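Local coordinates for p800 reaction center core protein (Heliobacterium modesticaldum, PDB 5V8K) that forms the core of a homodimeric photosynthetic reaction center, binding bacteriochlorophylls and an iron-sulfur cluster for light-driven charge separation across the membrane, at residues F313-L318 with V405-T410; H390-P395 with Y442-F447; F447-I452 with L585-T590. All blocks are in the same frame, centred on the assembly; numbering follows the deposited sequence.

Overall arrangement
From the N terminus, helix 311-344 supplies 313-318 near its start, and helix 376-401 then supplies 390-395. Interaction 1 closes its loop at 405-410, at the short helix 407-411; interaction 2 closes at 442-447, so the two loops cross. They touch where Leu318 packs on Val394, although their centres lie about 17 Å apart. Interaction 3 follows in series: it opens at 447-452, sharing Phe447 with interaction 2, and closes at 585-590 on helix 575-599. Together, interactions 2 and 3 link helices 376-401, 437-447, 449-459 and 575-599 through the buried pigment-binding core, while interaction 1 lies farther from the centre of the chain; all three have residues packed on the second subunit.

Interaction 1. Residues F313-L318 with V405-T410; sequences FQKKFL and VSPWTT
A side-chain-to-backbone hydrogen bond, flanked by a small apolar contact, joins Gln314 and Lys315, near the start of helix 311-344, to Val405 and Pro407, where the loop enters the short helix 407-411. NE2 of Gln314 donates to O of Val405 over 3.0 Å, with 146° at the hydrogen. The donor comes from above the carbonyl plane, 37° out of it, and not along a lone pair. With CG beside the backbone N (chi1 -71°) and the chain extended beyond it, the amide is carried across to the loop. NE2 also bonds to Phe401 O, and OE1 accepts from His311, so both ends of the buried amide are engaged and its rotation is probably fixed. Its OE1 lies 3.3 Å from CD of Pro407, the ring that begins the short helix. CE of Lys315 comes within 3.9 Å of Pro407 CB, the side chains running past each other in opposite directions. The amino end of the lysine forms a cation-pi contact with Trp555 of the second subunit. Ser406 is the N-cap of helix 407-411: its OG receives weak bonds from the backbone N atoms of Trp408 and Thr409, and also bonds to Glu548 of the second subunit. The chemistry suggests that directed polar bonds, as much as packing, hold the loop, with one glutamine amide satisfying two backbone carbonyls beside the subunit interface.

Interaction 2. Residues H390-P395 with Y442-F447; sequences HFTMVP and YLAIFF. With GBF (Bacteriochlorophyll g), chain B.
The ring of Phe447 overlaps that of Phe391 in an offset stack, with centroids 3.9 Å apart and planes only 16° from parallel. CZ of Phe391 sits over the centre of the Phe447 ring, while CG of Leu443 covers the opposite face toward its rim, so the phenyl group is sandwiched. Phe391 reaches this position because its CG lies opposite the backbone N (chi1 -179°). CD of Pro395 meets CD2 of Phe447 at 3.6 Å. The proline's CG presses closely on CA of Ala444, at 3.4 Å, an approach that the small side chain of Ala444 probably permits; the helix is kinked at this proline. Thr392 turns its methyl CG2 to the O of Ala444, at 3.6 Å, while its OG1 bonds to Gly388 O and, weakly, to Phe447 O. Shortening Phe447 to an alanine is likely to leave the face of Phe391 without its stacking partner and open a gap beside Pro395. Away from this interface, His390 ligates the magnesium of a bacteriochlorophyll g through NE2 at 2.5 Å, its ND1 being held by Ala386 O, and CE of Met393 lies over one face of the imidazole. The segments run antiparallel at 169°, their axes 7.9 Å apart, an arrangement of neighbouring transmembrane helices with a histidine-ligated pigment that is typical of PsaA/PsaB-type reaction centers.

Interaction 3. Residues F447-I452 with L585-T590; sequences FSLQVI and LFFKMT. With GBF (Bacteriochlorophyll g), chain D.
Packing of transmembrane helix 449-459 on helix 575-599, within the cofactor-binding core, brings Leu449 and its neighbours against Phe586, Phe587 and Thr590. Leu449 divides its two methyls between partners. CD1 points at the edge of the Phe586 ring, 4.2 Å from CE1, whereas CD2 lies 3.7 Å from CE1 of Phe587 and also meets CG2 of Thr590 tip to tip. Phe587 meets three residues of the other segment, its ring reaching across with CG opposite the backbone N (chi1 -176°). Ile452 comes to it at nearly a right angle, CD1 lying near the ring plane, 3.6 Å from CZ. Ser448 sets OG 3.4 Å from Phe587 CE1, but the hydroxyl's hydrogen bond goes to Ile445 O, one turn back. Thr590 likewise keeps its hydroxyl within its own helix: OG1 donates to O of Phe586 over 3.0 Å, reaching that oxygen from the opposite face of the carbonyl plane to Thr590 N. Both polar groups are therefore satisfied locally, and what they offer across the interface is mainly packing. On another side of helix 449-459, Gln450 folds at chi2 (-46°) and brings its amide against a bacteriochlorophyll g, NE2 lying 3.4 Å from C3B. Its OE1 accepts from a water that in turn ligates the magnesium at 2.6 Å, so the glutamine is a second-shell residue that probably positions the axial water; Tyr502 also bonds to this pigment. Phe447 touches 8(1)-OH-chlorophyll aF, while Phe586 and Thr590 touch bacteriochlorophyll g'. The site is consistent with that of an accessory pigment between the special pair and the primary acceptor of a type I reaction center.

Interaction 1. Residues F313-L318 with V405-T410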
# COMPACT_ATOMS: atom_id res chain seq x y z
N PHE A 313 33.11 11.36 11.26
CA PHE A 313 32.59 10.27 12.07
C PHE A 313 31.17 9.89 11.63
O PHE A 313 30.87 8.71 11.47
CB PHE A 313 32.59 10.62 13.56
CG PHE A 313 31.85 9.62 14.38
CD1 PHE A 313 30.48 9.75 14.55
CD2 PHE A 313 32.49 8.52 14.92
CE1 PHE A 313 29.74 8.81 15.27
CE2 PHE A 313 31.77 7.56 15.65
CZ PHE A 313 30.39 7.72 15.83
N GLN A 314 30.32 10.88 11.38
CA GLN A 314 28.94 10.62 10.99
C GLN A 314 28.84 9.79 9.72
O GLN A 314 28.01 8.86 9.63
CB GLN A 314 28.23 11.96 10.83
CG GLN A 314 27.99 12.66 12.14
CD GLN A 314 27.51 14.07 11.94
OE1 GLN A 314 27.92 14.77 10.99
NE2 GLN A 314 26.62 14.51 12.82
N LYS A 315 29.63 10.14 8.70
CA LYS A 315 29.56 9.41 7.43
C LYS A 315 30.14 8.01 7.57
O LYS A 315 29.56 7.05 7.06
CB LYS A 315 30.27 10.18 6.33
CG LYS A 315 29.72 11.56 6.06
CD LYS A 315 30.16 12.06 4.71
CE LYS A 315 30.39 13.53 4.66
NZ LYS A 315 31.77 13.88 5.09
N LYS A 316 31.30 7.88 8.21
CA LYS A 316 31.92 6.57 8.37
C LYS A 316 31.00 5.64 9.16
O LYS A 316 30.80 4.48 8.79
CB LYS A 316 33.26 6.68 9.11
CG LYS A 316 34.29 7.54 8.45
CD LYS A 316 35.68 7.21 8.98
CE LYS A 316 36.71 8.26 8.59
NZ LYS A 316 37.96 8.07 9.44
N PHE A 317 30.45 6.14 10.26
CA PHE A 317 29.61 5.32 11.11
C PHE A 317 28.31 4.96 10.41
O PHE A 317 27.91 3.79 10.39
CB PHE A 317 29.34 6.04 12.42
CG PHE A 317 28.61 5.20 13.39
CD1 PHE A 317 29.28 4.35 14.24
CD2 PHE A 317 27.24 5.23 13.43
CE1 PHE A 317 28.57 3.55 15.14
CE2 PHE A 317 26.54 4.43 14.30
CZ PHE A 317 27.21 3.59 15.15
N LEU A 318 27.61 5.95 9.85
CA LEU A 318 26.37 5.59 9.18
C LEU A 318 26.62 4.73 7.95
O LEU A 318 25.83 3.84 7.67
CB LEU A 318 25.57 6.82 8.78
CG LEU A 318 24.10 6.52 8.50
CD1 LEU A 318 23.40 6.03 9.74
CD2 LEU A 318 23.34 7.75 7.95
N VAL A 405 23.52 18.66 14.07
CA VAL A 405 24.14 19.01 12.80
C VAL A 405 24.45 17.73 12.04
O VAL A 405 24.52 16.63 12.61
CB VAL A 405 25.40 19.89 12.96
CG1 VAL A 405 25.08 21.18 13.68
CG2 VAL A 405 26.48 19.15 13.71
N SER A 406 24.57 17.87 10.73
CA SER A 406 24.88 16.76 9.86
C SER A 406 25.63 17.29 8.66
O SER A 406 25.71 18.52 8.46
CB SER A 406 23.61 16.02 9.42
OG SER A 406 22.91 16.79 8.47
N PRO A 407 26.21 16.43 7.84
CA PRO A 407 26.84 16.93 6.61
C PRO A 407 25.85 17.68 5.74
O PRO A 407 26.24 18.62 5.05
CB PRO A 407 27.36 15.65 5.94
CG PRO A 407 27.43 14.63 7.03
CD PRO A 407 26.41 14.98 8.03
N TRP A 408 24.56 17.33 5.82
CA TRP A 408 23.55 18.00 5.01
C TRP A 408 23.32 19.44 5.48
O TRP A 408 23.29 20.37 4.67
CB TRP A 408 22.26 17.18 5.01
CG TRP A 408 21.22 17.71 4.12
CD1 TRP A 408 21.01 17.38 2.80
CD2 TRP A 408 20.24 18.68 4.45
NE1 TRP A 408 19.95 18.10 2.30
CE2 TRP A 408 19.46 18.90 3.30
CE3 TRP A 408 19.94 19.41 5.63
CZ2 TRP A 408 18.42 19.83 3.27
CZ3 TRP A 408 18.90 20.32 5.60
CH2 TRP A 408 18.16 20.54 4.43
N THR A 409 23.19 19.66 6.81
CA THR A 409 22.96 21.02 7.31
C THR A 409 24.15 21.92 7.01
O THR A 409 24.00 23.11 6.73
CB THR A 409 22.67 21.05 8.82
OG1 THR A 409 23.79 20.55 9.57
CG2 THR A 409 21.44 20.25 9.18
N THR A 410 25.35 21.36 7.08
CA THR A 410 26.53 22.12 6.67
C THR A 410 26.54 22.37 5.16
O THR A 410 26.81 23.49 4.71
CB THR A 410 27.78 21.38 7.13
OG1 THR A 410 27.84 21.44 8.56
CG2 THR A 410 29.03 22.00 6.55

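Interaction 2. Residues H390-P395 with Y442-F447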
# COMPACT_ATOMS: atom_id res chain seq x y z
N HIS A 390 19.75 -4.00 10.66
CA HIS A 390 20.68 -2.93 10.32
C HIS A 390 19.99 -1.83 9.52
O HIS A 390 20.31 -0.65 9.68
CB HIS A 390 21.85 -3.50 9.53
CG HIS A 390 22.72 -4.39 10.34
ND1 HIS A 390 22.31 -5.64 10.76
CD2 HIS A 390 23.94 -4.19 10.88
CE1 HIS A 390 23.27 -6.18 11.48
NE2 HIS A 390 24.27 -5.33 11.56
N PHE A 391 19.04 -2.22 8.68
CA PHE A 391 18.22 -1.25 7.96
C PHE A 391 17.47 -0.34 8.94
O PHE A 391 17.54 0.89 8.85
CB PHE A 391 17.27 -2.06 7.06
CG PHE A 391 16.35 -1.25 6.21
CD1 PHE A 391 16.82 -0.53 5.14
CD2 PHE A 391 15.00 -1.30 6.43
CE1 PHE A 391 15.94 0.18 4.35
CE2 PHE A 391 14.12 -0.61 5.66
CZ PHE A 391 14.58 0.15 4.63
N THR A 392 16.73 -0.94 9.89
CA THR A 392 16.06 -0.17 10.93
C THR A 392 17.04 0.72 11.69
O THR A 392 16.70 1.84 12.08
CB THR A 392 15.33 -1.13 11.89
OG1 THR A 392 14.36 -1.89 11.15
CG2 THR A 392 14.59 -0.34 12.93
N MET A 393 18.24 0.24 11.93
CA MET A 393 19.22 1.04 12.67
C MET A 393 19.66 2.30 11.91
O MET A 393 20.25 3.20 12.54
CB MET A 393 20.47 0.21 13.00
CG MET A 393 20.34 -0.77 14.16
SD MET A 393 21.97 -1.30 14.77
CE MET A 393 22.50 -2.31 13.39
N VAL A 394 19.42 2.40 10.60
CA VAL A 394 19.87 3.59 9.84
C VAL A 394 19.15 4.82 10.39
O VAL A 394 19.82 5.76 10.82
CB VAL A 394 19.67 3.42 8.32
CG1 VAL A 394 19.85 4.74 7.57
CG2 VAL A 394 20.68 2.39 7.77
N PRO A 395 17.81 4.87 10.43
CA PRO A 395 17.17 6.02 11.09
C PRO A 395 17.49 6.12 12.59
O PRO A 395 17.56 7.23 13.12
CB PRO A 395 15.66 5.81 10.85
CG PRO A 395 15.49 4.40 10.41
CD PRO A 395 16.84 3.99 9.78
N TYR A 442 9.93 8.05 13.59
CA TYR A 442 8.87 7.45 12.79
C TYR A 442 9.45 6.53 11.73
O TYR A 442 8.88 5.46 11.45
CB TYR A 442 7.99 8.51 12.12
CG TYR A 442 7.36 9.51 13.01
CD1 TYR A 442 6.71 9.13 14.18
CD2 TYR A 442 7.41 10.86 12.71
CE1 TYR A 442 6.16 10.06 15.00
CE2 TYR A 442 6.84 11.82 13.54
CZ TYR A 442 6.19 11.40 14.70
OH TYR A 442 5.65 12.33 15.59
N LEU A 443 10.54 6.97 11.07
CA LEU A 443 11.06 6.19 9.97
C LEU A 443 11.61 4.87 10.47
O LEU A 443 11.49 3.84 9.80
CB LEU A 443 12.16 7.01 9.22
CG LEU A 443 12.74 6.47 7.91
CD1 LEU A 443 11.61 6.23 6.88
CD2 LEU A 443 13.81 7.37 7.30
N ALA A 444 12.21 4.86 11.66
CA ALA A 444 12.66 3.58 12.20
C ALA A 444 11.48 2.65 12.49
O ALA A 444 11.56 1.44 12.22
CB ALA A 444 13.51 3.82 13.44
N ILE A 445 10.36 3.20 12.96
CA ILE A 445 9.15 2.39 13.15
C ILE A 445 8.72 1.75 11.83
O ILE A 445 8.38 0.57 11.78
CB ILE A 445 8.01 3.25 13.74
CG1 ILE A 445 8.38 3.77 15.16
CG2 ILE A 445 6.71 2.45 13.75
CD1 ILE A 445 8.49 2.66 16.25
N PHE A 446 8.68 2.55 10.76
CA PHE A 446 8.35 2.05 9.42
C PHE A 446 9.30 0.94 8.99
O PHE A 446 8.88 -0.12 8.52
CB PHE A 446 8.44 3.18 8.37
CG PHE A 446 7.28 4.13 8.35
CD1 PHE A 446 6.01 3.69 8.10
CD2 PHE A 446 7.49 5.49 8.54
CE1 PHE A 446 4.91 4.61 8.07
CE2 PHE A 446 6.43 6.41 8.53
CZ PHE A 446 5.13 5.96 8.29
N PHE A 447 10.61 1.22 9.06
CA PHE A 447 11.63 0.27 8.62
C PHE A 447 11.59 -1.03 9.43
O PHE A 447 12.00 -2.09 8.94
CB PHE A 447 13.02 0.92 8.75
CG PHE A 447 13.41 1.88 7.61
CD1 PHE A 447 12.49 2.35 6.69
CD2 PHE A 447 14.72 2.28 7.48
CE1 PHE A 447 12.88 3.23 5.66
CE2 PHE A 447 15.11 3.17 6.45
CZ PHE A 447 14.17 3.63 5.54
MG GBF B . 25.99 -5.80 13.29
CHA GBF B . 24.39 -8.71 14.42
CHB GBF B . 24.62 -4.11 15.80
CHC GBF B . 28.06 -3.25 12.33
CHD GBF B . 28.01 -8.04 11.31
NA GBF B . 24.68 -6.25 14.68
C1A GBF B . 23.97 -7.36 14.96
C2A GBF B . 23.18 -7.33 16.24
C3A GBF B . 22.96 -5.81 16.29
C4A GBF B . 24.17 -5.36 15.56
CMA GBF B . 21.66 -5.33 15.61
CAA GBF B . 23.88 -7.83 17.51
CBA GBF B . 23.38 -9.18 18.02
CGA GBF B . 22.24 -9.01 19.01
O1A GBF B . 22.37 -9.33 20.19
O2A GBF B . 20.89 -8.78 18.50
NB GBF B . 26.27 -3.93 14.01
C1B GBF B . 25.64 -3.38 15.03
C2B GBF B . 26.15 -2.10 15.22
C3B GBF B . 27.10 -1.91 14.24
C4B GBF B . 27.13 -3.06 13.48
CMB GBF B . 25.74 -1.16 16.32
CAB GBF B . 27.97 -0.73 14.00
CBB GBF B . 28.14 0.31 14.78
NC GBF B . 27.67 -5.72 12.15
C1C GBF B . 28.31 -4.60 11.80
C2C GBF B . 29.35 -4.51 10.75
C3C GBF B . 29.27 -5.96 10.60
C4C GBF B . 28.30 -6.61 11.35
CMC GBF B . 28.72 -3.78 9.56
CAC GBF B . 30.11 -6.69 9.62
CBC GBF B . 31.15 -5.99 8.78
ND GBF B . 26.24 -7.77 12.88
C1D GBF B . 26.97 -8.60 12.15
C2D GBF B . 26.76 -10.20 12.16
C3D GBF B . 25.74 -10.02 13.09
C4D GBF B . 25.44 -8.70 13.52
CMD GBF B . 27.36 -11.41 11.52
CAD GBF B . 24.72 -10.91 13.65
OBD GBF B . 24.63 -12.17 13.84
CBD GBF B . 23.85 -10.10 14.55
CGD GBF B . 22.40 -10.29 14.22
O1D GBF B . 21.82 -9.68 13.34
O2D GBF B . 21.63 -11.25 14.96
CED GBF B . 20.32 -11.56 14.46

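Interaction 3. Residues F447-I452 with L585-T590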
# COMPACT_ATOMS: atom_id res chain seq x y z
N PHE A 447 10.61 1.22 9.06
CA PHE A 447 11.63 0.27 8.62
C PHE A 447 11.59 -1.03 9.43
O PHE A 447 12.00 -2.09 8.94
CB PHE A 447 13.02 0.92 8.75
CG PHE A 447 13.41 1.88 7.61
CD1 PHE A 447 12.49 2.35 6.69
CD2 PHE A 447 14.72 2.28 7.48
CE1 PHE A 447 12.88 3.23 5.66
CE2 PHE A 447 15.11 3.17 6.45
CZ PHE A 447 14.17 3.63 5.54
N SER A 448 11.13 -0.97 10.68
CA SER A 448 11.15 -2.14 11.56
C SER A 448 10.26 -3.25 11.06
O SER A 448 10.40 -4.39 11.49
CB SER A 448 10.75 -1.77 13.00
OG SER A 448 9.34 -1.55 13.12
N LEU A 449 9.35 -2.94 10.14
CA LEU A 449 8.61 -3.99 9.45
C LEU A 449 9.50 -4.95 8.67
O LEU A 449 9.06 -6.09 8.43
CB LEU A 449 7.57 -3.41 8.50
CG LEU A 449 6.52 -2.59 9.24
CD1 LEU A 449 5.60 -1.89 8.27
CD2 LEU A 449 5.69 -3.46 10.19
N GLN A 450 10.72 -4.54 8.27
CA GLN A 450 11.65 -5.48 7.66
C GLN A 450 12.27 -6.45 8.65
O GLN A 450 12.96 -7.39 8.22
CB GLN A 450 12.76 -4.68 6.94
CG GLN A 450 12.26 -3.95 5.75
CD GLN A 450 11.40 -4.84 4.93
OE1 GLN A 450 10.18 -4.74 4.97
NE2 GLN A 450 12.03 -5.79 4.25
N VAL A 451 12.07 -6.24 9.94
CA VAL A 451 12.40 -7.23 10.96
C VAL A 451 11.18 -8.09 11.31
O VAL A 451 11.23 -9.32 11.29
CB VAL A 451 12.96 -6.53 12.22
CG1 VAL A 451 13.27 -7.52 13.30
CG2 VAL A 451 14.20 -5.67 11.88
N ILE A 452 10.05 -7.43 11.57
CA ILE A 452 8.87 -8.12 12.07
C ILE A 452 8.31 -9.09 11.04
O ILE A 452 7.97 -10.23 11.36
CB ILE A 452 7.82 -7.09 12.54
CG1 ILE A 452 8.38 -6.36 13.76
CG2 ILE A 452 6.49 -7.78 12.93
CD1 ILE A 452 7.66 -5.04 14.09
N LEU A 585 -0.81 4.40 12.91
CA LEU A 585 -1.82 3.56 12.28
C LEU A 585 -1.29 2.70 11.14
O LEU A 585 -1.82 1.61 10.90
CB LEU A 585 -2.97 4.43 11.78
CG LEU A 585 -3.87 5.05 12.83
CD1 LEU A 585 -4.89 5.94 12.14
CD2 LEU A 585 -4.60 3.98 13.68
N PHE A 586 -0.30 3.19 10.38
CA PHE A 586 0.29 2.40 9.31
C PHE A 586 0.93 1.15 9.89
O PHE A 586 0.62 0.02 9.48
CB PHE A 586 1.33 3.29 8.56
CG PHE A 586 1.92 2.68 7.38
CD1 PHE A 586 2.87 1.70 7.48
CD2 PHE A 586 1.57 3.12 6.13
CE1 PHE A 586 3.47 1.15 6.36
CE2 PHE A 586 2.16 2.61 4.98
CZ PHE A 586 3.12 1.60 5.10
N PHE A 587 1.69 1.40 10.91
CA PHE A 587 2.40 0.36 11.66
C PHE A 587 1.41 -0.66 12.33
O PHE A 587 1.49 -1.83 12.17
CB PHE A 587 3.37 0.89 12.73
CG PHE A 587 4.17 -0.18 13.45
CD1 PHE A 587 5.24 -0.80 12.83
CD2 PHE A 587 3.88 -0.55 14.75
CE1 PHE A 587 5.96 -1.74 13.49
CE2 PHE A 587 4.62 -1.50 15.39
CZ PHE A 587 5.66 -2.08 14.76
N LYS A 588 0.45 -0.16 13.09
CA LYS A 588 -0.46 -1.02 13.82
C LYS A 588 -1.43 -1.76 12.90
O LYS A 588 -1.81 -2.89 13.19
CB LYS A 588 -1.23 -0.23 14.88
CG LYS A 588 -0.39 0.04 16.13
CD LYS A 588 0.08 -1.29 16.78
CE LYS A 588 0.84 -1.12 18.09
NZ LYS A 588 1.08 -2.53 18.65
N MET A 589 -1.89 -1.12 11.83
CA MET A 589 -2.77 -1.86 10.91
C MET A 589 -2.03 -3.00 10.21
O MET A 589 -2.61 -4.05 9.93
CB MET A 589 -3.42 -0.92 9.90
CG MET A 589 -4.46 0.03 10.47
SD MET A 589 -5.82 -0.76 11.34
CE MET A 589 -5.25 -0.46 12.96
N THR A 590 -0.74 -2.81 9.93
CA THR A 590 0.07 -3.93 9.45
C THR A 590 0.11 -5.04 10.49
O THR A 590 -0.09 -6.22 10.17
CB THR A 590 1.48 -3.46 9.13
OG1 THR A 590 1.45 -2.45 8.09
CG2 THR A 590 2.29 -4.61 8.69
MG GBF D . 8.77 -4.21 1.21
CHA GBF D . 6.43 -5.56 -1.03
CHB GBF D . 11.08 -6.09 -0.22
CHC GBF D . 11.05 -2.12 2.75
CHD GBF D . 6.24 -1.96 2.30
NA GBF D . 8.76 -5.62 -0.21
C1A GBF D . 7.76 -6.22 -0.92
C2A GBF D . 8.05 -7.43 -1.78
C3A GBF D . 9.56 -7.55 -1.52
C4A GBF D . 9.81 -6.36 -0.56
CMA GBF D . 9.84 -8.89 -0.88
CAA GBF D . 7.77 -7.42 -3.30
CBA GBF D . 7.90 -8.83 -3.86
CGA GBF D . 9.20 -8.94 -4.66
O1A GBF D . 9.98 -8.00 -4.84
O2A GBF D . 9.43 -10.19 -5.32
NB GBF D . 10.79 -4.08 1.19
C1B GBF D . 11.61 -5.01 0.66
C2B GBF D . 12.94 -4.70 1.01
C3B GBF D . 12.88 -3.58 1.83
C4B GBF D . 11.52 -3.25 1.94
CMB GBF D . 14.14 -5.49 0.60
CAB GBF D . 13.97 -2.88 2.54
CBB GBF D . 15.16 -3.30 2.74
NC GBF D . 8.68 -2.37 2.17
C1C GBF D . 9.64 -1.77 2.87
C2C GBF D . 9.46 -0.65 3.86
C3C GBF D . 8.00 -0.74 3.63
C4C GBF D . 7.61 -1.71 2.71
CMC GBF D . 9.98 -0.96 5.24
CAC GBF D . 7.01 0.10 4.32
CBC GBF D . 7.31 1.23 5.32
ND GBF D . 6.85 -3.83 0.89
C1D GBF D . 5.95 -2.95 1.25
C2D GBF D . 4.55 -2.83 0.53
C3D GBF D . 4.91 -3.92 -0.28
C4D GBF D . 6.19 -4.51 -0.11
CMD GBF D . 3.40 -1.92 0.75
CAD GBF D . 4.23 -4.79 -1.25
OBD GBF D . 3.18 -4.59 -1.97
CBD GBF D . 5.18 -5.83 -1.76
CGD GBF D . 4.57 -7.20 -1.55
O1D GBF D . 4.85 -7.98 -0.64
O2D GBF D . 3.51 -7.60 -2.45
CED GBF D . 2.77 -8.78 -2.17
C1 GBF D . 10.57 -10.36 -6.14
C2 GBF D . 10.34 -9.74 -7.48
C3 GBF D . 10.06 -10.50 -8.55
C4 GBF D . 9.89 -11.98 -8.39
C5 GBF D . 9.84 -9.85 -9.89
C6 GBF D . 10.95 -10.18 -10.90
C7 GBF D . 12.24 -9.48 -10.50
C8 GBF D . 13.00 -8.75 -11.34
C9 GBF D . 12.62 -8.51 -12.75
C10 GBF D . 14.24 -8.08 -10.82
C11 GBF D . 13.75 -6.92 -9.98
C12 GBF D . 13.19 -5.89 -10.92
C13 GBF D . 12.05 -5.24 -10.69
C14 GBF D . 11.64 -4.24 -11.71
C15 GBF D . 11.19 -5.47 -9.51
O HOH W 1 8.56 -5.73 3.28